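Local coordinates for protein beta-galactosidase (Trichoderma reesei, PDB 3OG2) that probably hydrolyses terminal non-reducing beta-D-galactose residues in beta-D-galactosides, as a family 35 glycoside hydrolase built around a TIM barrel, at residues L840-L845 against K997-A1002; Q850-P855 against S860-G865. All coordinates share one frame; numbering follows the deposited sequence.

Contact 1: residues L840-L845 against K997-A1002; sequences LNEGGL and KKRHGA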
loop_
_atom_site.group_PDB
_atom_site.type_symbol
_atom_site.label_atom_id
_atom_site.label_comp_id
_atom_site.label_asym_id
_atom_site.label_seq_id
_atom_site.Cartn_x
_atom_site.Cartn_y
_atom_site.Cartn_z
ATOM N N LEU A 840 12.219 14.871 -5.233
ATOM C CA LEU A 840 11.960 14.094 -6.458
ATOM C C LEU A 840 10.801 14.682 -7.266
ATOM O O LEU A 840 10.664 14.336 -8.443
ATOM C CB LEU A 840 11.641 12.639 -6.117
ATOM C CG LEU A 840 12.715 11.948 -5.249
ATOM C CD1 LEU A 840 12.344 10.495 -5.043
ATOM C CD2 LEU A 840 14.097 12.064 -5.911
ATOM N N ASN A 841 10.016 15.597 -6.682
ATOM C CA ASN A 841 8.787 16.047 -7.334
ATOM C C ASN A 841 8.974 16.603 -8.733
ATOM O O ASN A 841 8.164 16.310 -9.620
ATOM C CB ASN A 841 8.104 17.080 -6.381
ATOM C CG ASN A 841 6.732 17.507 -6.905
ATOM O OD1 ASN A 841 5.845 16.645 -7.030
ATOM N ND2 ASN A 841 6.568 18.790 -7.187
ATOM N N GLU A 842 10.025 17.431 -8.896
ATOM C CA GLU A 842 10.302 18.044 -10.182
ATOM C C GLU A 842 11.361 17.325 -10.989
ATOM O O GLU A 842 12.395 16.962 -10.414
ATOM C CB GLU A 842 11.034 19.381 -10.047
ATOM C CG GLU A 842 10.273 20.349 -9.289
ATOM C CD GLU A 842 10.954 21.695 -9.043
ATOM O OE1 GLU A 842 12.041 22.152 -9.522
ATOM O OE2 GLU A 842 10.222 22.346 -8.266
ATOM N N GLY A 843 11.138 17.203 -12.276
ATOM C CA GLY A 843 12.228 16.831 -13.180
ATOM C C GLY A 843 12.855 18.068 -13.816
ATOM O O GLY A 843 12.722 19.199 -13.280
ATOM N N GLY A 844 13.515 17.852 -14.969
ATOM C CA GLY A 844 14.344 18.881 -15.578
ATOM C C GLY A 844 13.654 19.633 -16.718
ATOM O O GLY A 844 14.378 20.397 -17.372
ATOM N N LEU A 845 12.376 19.380 -17.032
ATOM C CA LEU A 845 11.818 20.110 -18.151
ATOM C C LEU A 845 11.732 21.621 -17.829
ATOM O O LEU A 845 11.603 22.007 -16.675
ATOM C CB LEU A 845 10.398 19.599 -18.437
ATOM C CG LEU A 845 10.338 18.199 -19.083
ATOM C CD1 LEU A 845 8.916 17.677 -19.093
ATOM C CD2 LEU A 845 10.939 18.196 -20.484
ATOM N N LYS A 997 6.936 31.542 -7.053
ATOM C CA LYS A 997 7.761 32.711 -6.807
ATOM C C LYS A 997 8.884 32.618 -7.823
ATOM O O LYS A 997 9.466 31.565 -8.029
ATOM C CB LYS A 997 8.360 32.716 -5.407
ATOM C CG LYS A 997 7.515 33.303 -4.297
ATOM C CD LYS A 997 8.037 32.800 -2.956
ATOM C CE LYS A 997 9.502 33.174 -2.765
ATOM N NZ LYS A 997 9.657 34.232 -1.712
ATOM N N LYS A 998 9.210 33.724 -8.463
ATOM C CA LYS A 998 10.273 33.751 -9.435
ATOM C C LYS A 998 11.566 33.194 -8.846
ATOM O O LYS A 998 12.008 33.578 -7.754
ATOM C CB LYS A 998 10.432 35.206 -9.855
ATOM C CG LYS A 998 11.663 35.345 -10.712
ATOM C CD LYS A 998 11.306 35.062 -12.149
ATOM C CE LYS A 998 12.447 35.671 -12.977
ATOM N NZ LYS A 998 12.447 35.046 -14.321
ATOM N N ARG A 999 12.155 32.233 -9.574
ATOM C CA ARG A 999 13.372 31.585 -9.046
ATOM C C ARG A 999 14.643 32.281 -9.514
ATOM O O ARG A 999 14.886 32.460 -10.730
ATOM C CB ARG A 999 13.432 30.140 -9.559
ATOM C CG ARG A 999 12.263 29.328 -8.932
ATOM C CD ARG A 999 12.270 27.919 -9.493
ATOM N NE ARG A 999 11.367 27.090 -8.686
ATOM C CZ ARG A 999 11.300 25.765 -8.795
ATOM N NH1 ARG A 999 12.048 25.119 -9.689
ATOM N NH2 ARG A 999 10.503 25.099 -8.012
ATOM N N HIS A 1000 15.477 32.676 -8.566
ATOM C CA HIS A 1000 16.753 33.309 -8.922
ATOM C C HIS A 1000 17.664 32.214 -9.465
ATOM O O HIS A 1000 17.725 31.056 -8.965
ATOM C CB HIS A 1000 17.325 34.045 -7.718
ATOM C CG HIS A 1000 16.471 35.203 -7.226
ATOM N ND1 HIS A 1000 16.975 36.425 -6.863
ATOM C CD2 HIS A 1000 15.135 35.313 -7.000
ATOM C CE1 HIS A 1000 15.997 37.246 -6.450
ATOM N NE2 HIS A 1000 14.847 36.596 -6.529
ATOM N N GLY A 1001 18.402 32.552 -10.503
ATOM C CA GLY A 1001 19.347 31.586 -11.058
ATOM C C GLY A 1001 18.696 30.566 -11.949
ATOM O O GLY A 1001 19.370 29.621 -12.351
ATOM N N ALA A 1002 17.404 30.684 -12.258
ATOM C CA ALA A 1002 16.803 29.678 -13.108
ATOM C C ALA A 1002 17.316 29.779 -14.534
ATOM O O ALA A 1002 17.889 30.791 -14.972
ATOM C CB ALA A 1002 15.294 29.857 -13.094
#

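Contact 2: residues Q850-P855 against S860-G865; sequences QGFHLP and SDFTHG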
loop_
_atom_site.group_PDB
_atom_site.type_symbol
_atom_site.label_atom_id
_atom_site.label_comp_id
_atom_site.label_asym_id
_atom_site.label_seq_id
_atom_site.Cartn_x
_atom_site.Cartn_y
_atom_site.Cartn_z
ATOM N N GLN A 850 11.493 26.355 -14.026
ATOM C CA GLN A 850 11.086 27.729 -13.740
ATOM C C GLN A 850 10.088 27.777 -12.580
ATOM O O GLN A 850 9.807 28.863 -12.076
ATOM C CB GLN A 850 10.372 28.343 -14.952
ATOM C CG GLN A 850 11.243 28.301 -16.232
ATOM C CD GLN A 850 12.140 29.544 -16.174
ATOM O OE1 GLN A 850 11.674 30.696 -16.164
ATOM N NE2 GLN A 850 13.412 29.333 -16.058
ATOM N N GLY A 851 9.534 26.648 -12.164
ATOM C CA GLY A 851 8.496 26.703 -11.132
ATOM C C GLY A 851 7.108 26.963 -11.720
ATOM O O GLY A 851 6.196 27.281 -10.946
ATOM N N PHE A 852 6.938 26.857 -13.043
ATOM C CA PHE A 852 5.651 27.194 -13.667
ATOM C C PHE A 852 4.572 26.178 -13.358
ATOM O O PHE A 852 3.407 26.482 -13.606
ATOM C CB PHE A 852 5.754 27.335 -15.180
ATOM C CG PHE A 852 6.565 28.529 -15.645
ATOM C CD1 PHE A 852 6.901 29.564 -14.779
ATOM C CD2 PHE A 852 6.999 28.582 -16.961
ATOM C CE1 PHE A 852 7.647 30.660 -15.260
ATOM C CE2 PHE A 852 7.688 29.682 -17.454
ATOM C CZ PHE A 852 8.015 30.718 -16.593
ATOM N N HIS A 853 4.874 25.022 -12.791
ATOM C CA HIS A 853 3.913 24.074 -12.285
ATOM C C HIS A 853 3.336 24.446 -10.932
ATOM O O HIS A 853 2.441 23.723 -10.440
ATOM C CB HIS A 853 4.575 22.680 -12.172
ATOM C CG HIS A 853 5.757 22.689 -11.262
ATOM N ND1 HIS A 853 5.866 22.070 -10.032
ATOM C CD2 HIS A 853 6.931 23.302 -11.528
ATOM C CE1 HIS A 853 7.112 22.329 -9.574
ATOM N NE2 HIS A 853 7.731 23.081 -10.478
ATOM N N LEU A 854 3.831 25.486 -10.301
ATOM C CA LEU A 854 3.381 25.821 -8.965
ATOM C C LEU A 854 2.104 26.646 -8.975
ATOM O O LEU A 854 1.781 27.237 -10.011
ATOM C CB LEU A 854 4.496 26.570 -8.196
ATOM C CG LEU A 854 5.781 25.746 -8.015
ATOM C CD1 LEU A 854 6.891 26.662 -7.498
ATOM C CD2 LEU A 854 5.540 24.587 -7.094
ATOM N N PRO A 855 1.360 26.655 -7.874
ATOM C CA PRO A 855 0.097 27.419 -7.862
ATOM C C PRO A 855 0.341 28.883 -8.188
ATOM O O PRO A 855 1.363 29.495 -7.842
ATOM C CB PRO A 855 -0.386 27.271 -6.433
ATOM C CG PRO A 855 0.202 25.966 -5.991
ATOM C CD PRO A 855 1.552 25.852 -6.656
ATOM N N SER A 860 1.566 36.001 -17.447
ATOM C CA SER A 860 2.141 36.804 -18.526
ATOM C C SER A 860 3.207 36.062 -19.310
ATOM O O SER A 860 3.640 36.430 -20.427
ATOM C CB SER A 860 2.717 38.093 -17.904
ATOM O OG SER A 860 3.815 37.762 -17.055
ATOM N N ASP A 861 3.708 34.965 -18.741
ATOM C CA ASP A 861 4.723 34.175 -19.445
ATOM C C ASP A 861 4.069 33.112 -20.315
ATOM O O ASP A 861 4.758 32.406 -21.061
ATOM C CB ASP A 861 5.678 33.541 -18.431
ATOM C CG ASP A 861 6.543 34.586 -17.746
ATOM O OD1 ASP A 861 7.240 35.333 -18.474
ATOM O OD2 ASP A 861 6.522 34.653 -16.493
ATOM N N PHE A 862 2.763 32.995 -20.207
ATOM C CA PHE A 862 1.991 32.012 -20.963
ATOM C C PHE A 862 1.175 32.713 -22.053
ATOM O O PHE A 862 1.142 33.933 -22.070
ATOM C CB PHE A 862 1.008 31.313 -20.043
ATOM C CG PHE A 862 1.601 30.377 -19.010
ATOM C CD1 PHE A 862 2.459 30.824 -18.012
ATOM C CD2 PHE A 862 1.265 29.018 -19.068
ATOM C CE1 PHE A 862 2.951 29.896 -17.064
ATOM C CE2 PHE A 862 1.727 28.129 -18.091
ATOM C CZ PHE A 862 2.565 28.577 -17.089
ATOM N N THR A 863 0.566 31.924 -22.915
ATOM C CA THR A 863 -0.298 32.399 -23.986
ATOM C C THR A 863 -1.706 31.854 -23.725
ATOM O O THR A 863 -1.863 30.787 -23.159
ATOM C CB THR A 863 0.160 31.862 -25.346
ATOM O OG1 THR A 863 1.254 32.718 -25.752
ATOM C CG2 THR A 863 -0.911 31.970 -26.401
ATOM N N HIS A 864 -2.735 32.568 -24.120
ATOM C CA HIS A 864 -4.104 32.102 -24.031
ATOM C C HIS A 864 -4.751 32.364 -25.391
ATOM O O HIS A 864 -4.552 33.461 -25.917
ATOM C CB HIS A 864 -4.940 32.807 -22.960
ATOM C CG HIS A 864 -6.373 32.342 -22.993
ATOM N ND1 HIS A 864 -7.403 33.114 -23.493
ATOM C CD2 HIS A 864 -6.907 31.142 -22.574
ATOM C CE1 HIS A 864 -8.538 32.399 -23.377
ATOM N NE2 HIS A 864 -8.255 31.216 -22.829
ATOM N N GLY A 865 -5.484 31.407 -25.919
ATOM C CA GLY A 865 -6.266 31.638 -27.140
ATOM C C GLY A 865 -7.380 30.602 -27.220
ATOM O O GLY A 865 -7.450 29.570 -26.543
#

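Contact 1: residues L840-L845 against K997-A1002
An end-on, two-pronged salt bridge between E842 and R999 ties the C-terminal tail to the loop that leads into helix 846-850. The NH1/NH2 edge of the guanidinium meets both carboxylate oxygens, one nitrogen to each. R999 NH2 gives a nearly straight bond to E842 OE2, 2.8 Å long, on the syn lone pair of that oxygen. R999 NH1 reaches E842 OE1 at 3.0 Å, also from the syn side, but tilted 24° out of the carboxylate plane. Carboxylate and guanidinium are close to coplanar, 23° apart, and both oxygens lie near the guanidinium plane. In E842 the CG lies beside the backbone N, opposite the carbonyl carbon (chi1 -60°), and the chain runs extended from there to the carboxylate; R999 is likewise extended from CG to NE.

R999 NH1 also bonds the carbonyl oxygen of R849 near the end of helix 846-850, where the positive charge is likely to be welcome. Next to E842, N841 takes the N-H of Q927 on OD1 and gives ND2 to G925 O. An alanine here in place of E842 removes both carboxylate oxygens, which would probably leave the R999 charge without its mate and its guanidinium less firmly oriented, held, of the bonds described, by the one from NH1 to R849 O. The tail bends just beyond R999, in a type II turn to A1002 with G1001 at positive phi. Away from the galactose site, this is a bidentate, end-on Arg-Glu salt bridge joining the C-terminal tail to the loop before helix 846-850.

Contact 2: residues Q850-P855 against S860-G865
F852 and F862 pack obliquely, their ring planes 51° apart and their centroids separated by 5.6 Å, so the pair is neither a stack nor a T. The two side chains run antiparallel alongside one another. The leading end of F862 does the touching: its CZ lies 3.9 Å from F852 CB, and its CE1 comes over one face of the F852 ring, 4.1 Å from F852 CG. The other face of that ring is taken by the CB of Q850, which sits over the ring centre, 3.5 Å above the plane. F852 is thus sandwiched between a methylene of its own segment and the incoming phenyl group.

In both phenylalanines CG stands beside the backbone N, opposite the carbonyl carbon. A chi2 of -15° turns the F852 ring so that Q850 CB and F862 CE1 lie over its two faces. At the far end of F852, CZ meets D861 CB at 4.1 Å; the two side chains cross at about a right angle, with the carboxylate and ring planes 17° apart.

F862 is also packed on Y663 and V665 of strand 663-666 and on F886 and A888 of strand 883-894. The backbone that delivers F852 is a type I turn from G851 to L854, bonded from L854 N to G851 O. With G851 at positive phi closing helix 846-850, the whole is a Schellman-capped helix end whose following loop is pinned by aromatic packing to a sheet of the second all-beta domain.

Contacts 1 and 2 sit side by side, their centres 13 Å apart, with helix 846-850 joining them: E842 precedes it and the 850-855 segment leaves it. In sequence, the second contact falls between the two halves of the first. They touch directly. E842 OE2 packs 3.4 Å from H853 CE1, R999 CD lies 3.7 Å from Q850 O, and R999 CZ is 3.8 Å from G851 CA, so the arginine lies along the helix end that contact 2 continues. One contact is polar, the other apolar. Their centres lie about 30 and about 34 Å from the centre of the chain, both away from galactose-binding residues such as E180 and E278.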